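Long-range contact in gentamicin resistance protein (Enterococcus gallinarum, PDB 6CTZ), which is an aminoglycoside-2''-phosphotransferase that confers gentamicin resistance, probably by nucleotide-dependent phosphorylation of the antibiotic, and binds GDP, magnesium and kanamycin: residues A[61-69]-A[117-125]. The protein carries 2 engineered substitutions. Sequence-based numbering, arbitrary orientation.
Sequences LLVGCVKVN and AEFMNELSA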
ATOM      1  N   LEU A  61       3.370 -16.007  -8.955  1.00 12.70           N
ATOM      2  CA  LEU A  61       2.133 -16.761  -8.828  1.00 13.84           C
ATOM      3  C   LEU A  61       0.914 -15.899  -9.110  1.00 13.66           C
ATOM      4  O   LEU A  61      -0.129 -16.428  -9.506  1.00 15.97           O
ATOM      5  CB  LEU A  61       2.021 -17.327  -7.413  1.00 14.46           C
ATOM      6  CG  LEU A  61       3.205 -18.195  -6.985  1.00 16.73           C
ATOM      7  CD1 LEU A  61       3.119 -18.560  -5.508  1.00 17.50           C
ATOM      8  CD2 LEU A  61       3.304 -19.430  -7.864  1.00 19.44           C
ATOM      9  N   LEU A  62       1.031 -14.586  -8.932  1.00 13.55           N
ATOM     10  CA  LEU A  62      -0.091 -13.673  -9.128  0.60 13.19           C
ATOM     11  C   LEU A  62      -0.257 -13.218 -10.569  1.00 13.69           C
ATOM     12  O   LEU A  62      -1.371 -12.851 -10.955  1.00 14.85           O
ATOM     13  CB  LEU A  62       0.096 -12.409  -8.287  0.60 14.31           C
ATOM     14  CG  LEU A  62      -0.167 -12.507  -6.794  0.60 13.43           C
ATOM     15  CD1 LEU A  62      -0.047 -11.129  -6.174  0.60 12.65           C
ATOM     16  CD2 LEU A  62      -1.547 -13.093  -6.542  0.60 14.52           C
ATOM     17  N   VAL A  63       0.819 -13.227 -11.369  1.00 14.17           N
ATOM     18  CA  VAL A  63       0.787 -12.629 -12.706  0.91 14.66           C
ATOM     19  C   VAL A  63      -0.393 -13.161 -13.511  1.00 15.37           C
ATOM     20  O   VAL A  63      -1.125 -12.406 -14.161  1.00 15.97           O
ATOM     21  CB  VAL A  63       2.128 -12.862 -13.432  0.91 14.38           C
ATOM     22  CG1 VAL A  63       2.012 -12.534 -14.922  0.91 14.77           C
ATOM     23  CG2 VAL A  63       3.240 -12.030 -12.813  0.91 15.87           C
ATOM     24  N   GLY A  64      -0.578 -14.481 -13.495  1.00 15.83           N
ATOM     25  CA  GLY A  64      -1.628 -15.102 -14.275  1.00 17.66           C
ATOM     26  C   GLY A  64      -3.023 -14.993 -13.702  1.00 17.53           C
ATOM     27  O   GLY A  64      -3.981 -15.466 -14.323  1.00 20.88           O
ATOM     28  N   CYS A  65      -3.166 -14.376 -12.528  1.00 15.37           N
ATOM     29  CA  CYS A  65      -4.442 -14.277 -11.837  1.00 16.67           C
ATOM     30  C   CYS A  65      -5.035 -12.880 -11.859  1.00 16.56           C
ATOM     31  O   CYS A  65      -6.189 -12.712 -11.454  1.00 19.41           O
ATOM     32  CB  CYS A  65      -4.280 -14.712 -10.373  1.00 19.42           C
ATOM     33  SG  CYS A  65      -3.609 -16.370 -10.193  1.00 23.30           S
ATOM     34  N   VAL A  66      -4.280 -11.874 -12.290  1.00 16.06           N
ATOM     35  CA  VAL A  66      -4.757 -10.499 -12.302  1.00 15.82           C
ATOM     36  C   VAL A  66      -4.747  -9.985 -13.738  1.00 16.24           C
ATOM     37  O   VAL A  66      -4.019 -10.483 -14.599  1.00 18.05           O
ATOM     38  CB  VAL A  66      -3.953  -9.567 -11.364  1.00 16.56           C
ATOM     39  CG1 VAL A  66      -4.091 -10.014  -9.920  1.00 17.45           C
ATOM     40  CG2 VAL A  66      -2.496  -9.535 -11.770  1.00 16.64           C
ATOM     41  N   LYS A  67      -5.592  -8.988 -13.996  1.00 17.29           N
ATOM     42  CA  LYS A  67      -5.748  -8.393 -15.320  1.00 17.92           C
ATOM     43  C   LYS A  67      -5.104  -7.016 -15.418  1.00 19.74           C
ATOM     44  O   LYS A  67      -5.504  -6.196 -16.253  1.00 24.29           O
ATOM     45  CB  LYS A  67      -7.226  -8.292 -15.687  1.00 20.06           C
ATOM     46  CG  LYS A  67      -7.917  -9.634 -15.779  1.00 23.65           C
ATOM     47  CD  LYS A  67      -9.338  -9.472 -16.272  1.00 28.11           C
ATOM     48  CE  LYS A  67     -10.118 -10.774 -16.182  1.00 31.41           C
ATOM     49  NZ  LYS A  67      -9.486 -11.868 -16.958  1.00 32.93           N
ATOM     50  N   VAL A  68      -4.180  -6.718 -14.530  1.00 17.11           N
ATOM     51  CA  VAL A  68      -3.298  -5.576 -14.663  1.00 17.12           C
ATOM     52  C   VAL A  68      -1.883  -6.123 -14.697  1.00 14.75           C
ATOM     53  O   VAL A  68      -1.613  -7.258 -14.292  1.00 15.03           O
ATOM     54  CB  VAL A  68      -3.449  -4.561 -13.510  1.00 18.78           C
ATOM     55  CG1 VAL A  68      -4.830  -3.921 -13.528  1.00 21.01           C
ATOM     56  CG2 VAL A  68      -3.156  -5.224 -12.166  1.00 18.90           C
ATOM     57  N   ASN A  69      -0.973  -5.297 -15.181  1.00 14.04           N
ATOM     58  CA  ASN A  69       0.433  -5.637 -15.131  1.00 13.84           C
ATOM     59  C   ASN A  69       0.978  -5.413 -13.727  1.00 11.83           C
ATOM     60  O   ASN A  69       0.586  -4.466 -13.034  1.00 13.78           O
ATOM     61  CB  ASN A  69       1.178  -4.808 -16.169  1.00 16.73           C
ATOM     62  CG  ASN A  69       0.751  -5.177 -17.593  1.00 21.25           C
ATOM     63  OD1 ASN A  69      -0.315  -5.763 -17.796  1.00 24.47           O
ATOM     64  ND2 ASN A  69       1.582  -4.872 -18.565  1.00 22.92           N
ATOM     65  N   ALA A 117     -12.147  -2.723  -8.534  1.00 10.83           N
ATOM     66  CA  ALA A 117     -13.016  -3.737  -7.942  1.00 11.13           C
ATOM     67  C   ALA A 117     -12.635  -5.127  -8.429  1.00 10.42           C
ATOM     68  O   ALA A 117     -12.557  -6.078  -7.636  1.00 11.36           O
ATOM     69  CB  ALA A 117     -14.476  -3.443  -8.287  1.00 12.91           C
ATOM     70  N   GLU A 118     -12.370  -5.259  -9.729  1.00 10.61           N
ATOM     71  CA  GLU A 118     -11.987  -6.552 -10.288  1.00 11.55           C
ATOM     72  C   GLU A 118     -10.652  -7.024  -9.732  1.00 10.70           C
ATOM     73  O   GLU A 118     -10.492  -8.206  -9.408  1.00 11.97           O
ATOM     74  CB  GLU A 118     -11.939  -6.451 -11.813  1.00 13.73           C
ATOM     75  CG  GLU A 118     -11.457  -7.702 -12.525  1.00 18.92           C
ATOM     76  CD  GLU A 118     -11.444  -7.532 -14.034  0.47 20.78           C
ATOM     77  OE1 GLU A 118     -10.737  -6.626 -14.529  0.49 21.50           O
ATOM     78  OE2 GLU A 118     -12.157  -8.288 -14.724  0.46 21.95           O
ATOM     79  N   PHE A 119      -9.684  -6.115  -9.607  1.00 10.05           N
ATOM     80  CA  PHE A 119      -8.384  -6.469  -9.040  1.00 10.09           C
ATOM     81  C   PHE A 119      -8.531  -6.964  -7.603  1.00  9.47           C
ATOM     82  O   PHE A 119      -7.960  -7.994  -7.220  1.00 10.19           O
ATOM     83  CB  PHE A 119      -7.460  -5.252  -9.104  1.00 10.48           C
ATOM     84  CG  PHE A 119      -6.144  -5.438  -8.402  1.00 10.39           C
ATOM     85  CD1 PHE A 119      -5.132  -6.192  -8.976  1.00 12.10           C
ATOM     86  CD2 PHE A 119      -5.911  -4.844  -7.171  1.00 11.78           C
ATOM     87  CE1 PHE A 119      -3.918  -6.356  -8.331  1.00 12.30           C
ATOM     88  CE2 PHE A 119      -4.697  -5.013  -6.521  1.00 13.17           C
ATOM     89  CZ  PHE A 119      -3.698  -5.764  -7.111  1.00 12.89           C
ATOM     90  N   MET A 120      -9.316  -6.248  -6.792  1.00 10.06           N
ATOM     91  CA  MET A 120      -9.527  -6.654  -5.407  1.00 11.07           C
ATOM     92  C   MET A 120     -10.236  -7.997  -5.344  1.00 10.86           C
ATOM     93  O   MET A 120      -9.909  -8.844  -4.503  1.00 12.17           O
ATOM     94  CB  MET A 120     -10.309  -5.566  -4.669  1.00 12.47           C
ATOM     95  CG  MET A 120      -9.539  -4.259  -4.564  1.00 14.54           C
ATOM     96  SD  MET A 120     -10.487  -2.843  -3.952  1.00 19.07           S
ATOM     97  CE  MET A 120     -10.243  -2.973  -2.191  1.00 21.31           C
ATOM     98  N   ASN A 121     -11.213  -8.152  -6.191  1.00 11.87           N
ATOM     99  CA  ASN A 121     -11.820  -9.450  -6.337  0.63 12.69           C
ATOM    100  C   ASN A 121     -10.877 -10.727  -6.664  1.00 11.22           C
ATOM    101  O   ASN A 121     -10.886 -11.839  -6.116  1.00 12.70           O
ATOM    102  CB  ASN A 121     -12.978  -9.438  -7.329  0.63 15.36           C
ATOM    103  CG  ASN A 121     -14.230  -8.824  -6.773  0.63 19.33           C
ATOM    104  OD1 ASN A 121     -14.364  -8.517  -5.618  0.63 20.34           O
ATOM    105  ND2 ASN A 121     -15.168  -8.671  -7.637  0.63 22.25           N
ATOM    106  N   GLU A 122      -9.952 -10.369  -7.564  1.00 10.97           N
ATOM    107  CA  GLU A 122      -8.963 -11.378  -7.918  1.00 11.75           C
ATOM    108  C   GLU A 122      -8.056 -11.703  -6.740  1.00 11.55           C
ATOM    109  O   GLU A 122      -7.762 -12.878  -6.488  1.00 12.89           O
ATOM    110  CB  GLU A 122      -8.167 -10.918  -9.133  1.00 13.50           C
ATOM    111  CG  GLU A 122      -9.009 -10.898 -10.407  1.00 15.94           C
ATOM    112  CD  GLU A 122      -8.466  -9.993 -11.503  1.00 19.00           C
ATOM    113  OE1 GLU A 122      -9.022 -10.022 -12.619  1.00 22.59           O
ATOM    114  OE2 GLU A 122      -7.508  -9.242 -11.248  1.00 19.67           O
ATOM    115  N   LEU A 123      -7.623 -10.687  -5.985  1.00 11.26           N
ATOM    116  CA  LEU A 123      -6.830 -10.967  -4.789  1.00 11.47           C
ATOM    117  C   LEU A 123      -7.632 -11.801  -3.802  1.00 12.03           C
ATOM    118  O   LEU A 123      -7.115 -12.762  -3.218  1.00 12.38           O
ATOM    119  CB  LEU A 123      -6.363  -9.669  -4.124  1.00 12.33           C
ATOM    120  CG  LEU A 123      -5.365  -8.820  -4.919  1.00 12.80           C
ATOM    121  CD1 LEU A 123      -4.832  -7.693  -4.038  1.00 14.86           C
ATOM    122  CD2 LEU A 123      -4.225  -9.667  -5.455  1.00 14.34           C
ATOM    123  N   SER A 124      -8.910 -11.467  -3.629  1.00 12.96           N
ATOM    124  CA  SER A 124      -9.750 -12.195  -2.685  1.00 14.25           C
ATOM    125  C   SER A 124     -10.046 -13.617  -3.133  1.00 14.43           C
ATOM    126  O   SER A 124     -10.457 -14.432  -2.304  1.00 16.81           O
ATOM    127  CB  SER A 124     -11.064 -11.457  -2.455  1.00 15.06           C
ATOM    128  OG  SER A 124     -10.865 -10.331  -1.618  1.00 17.33           O
ATOM    129  N   ALA A 125      -9.852 -13.931  -4.412  1.00 13.57           N
ATOM    130  CA  ALA A 125     -10.016 -15.285  -4.915  1.00 14.55           C
ATOM    131  C   ALA A 125      -8.718 -16.084  -4.909  1.00 14.26           C
ATOM    132  O   ALA A 125      -8.751 -17.295  -5.148  1.00 15.87           O
ATOM    133  CB  ALA A 125     -10.581 -15.243  -6.339  1.00 16.60           C
TER
HETATM  134  O   HOH W   1      -6.616  -6.841 -12.251  1.00 17.03           O
HETATM  135  O   HOH W   2      -8.312  -4.603 -15.687  1.00 28.12           O
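The ring of Phe119 meets Val66 and Val68 obliquely, with Leu123 CG of its own helix over one face, toward the rim. Water 1 lies at the ring edge, in its plane. Val68 CG2 is 3.9 Å from Phe119 CD1. Val66 CG1 comes 4.0 Å from Phe119 CE1, and the two side chains run side by side. With CG anti to the backbone N (chi1 173°), CD1 and CE1 of Phe119 are carried to the two valines. Val66 CG1 approaches Leu123 CD2 more loosely. Ile212 of strand 209-212 also touches Phe119 and Val68, and Leu188 touches Leu123.

Toward the more exposed side, at Lys67, the contact turns polar. The extended Glu122 side chain lays its carboxylate against the backbone of Val66 and Lys67. Glu122 OE2 sits 3.2 Å from Val66 CA and takes a weak, bent hydrogen bond from Lys67 N (3.4 Å, 145°). The same N-H also donates to water 1, with Lys67 N 3.0 Å from the water O. The water passes a hydrogen on to Glu122 OE2 at 2.8 Å, and the link is largely water-mediated.

The aliphatic part of Lys67 crosses Glu118 and Glu122 at about right angles. Lys67 CD is 3.4 Å from Glu118 OE2. Lys67 NZ reaches neither carboxylate: it is 4.7 Å from Glu122 OE1 and farther from Glu118 OE2.

The contact joins the end of helix 46-62 and the loop after it, on the N-lobe side of this kinase-like fold, to helix 106-125 of the C-lobe. The chemistry implies a buried apolar side and a hydrated, more exposed side, where Lys67 NZ probably offers only long-range electrostatic stabilisation to the two glutamates.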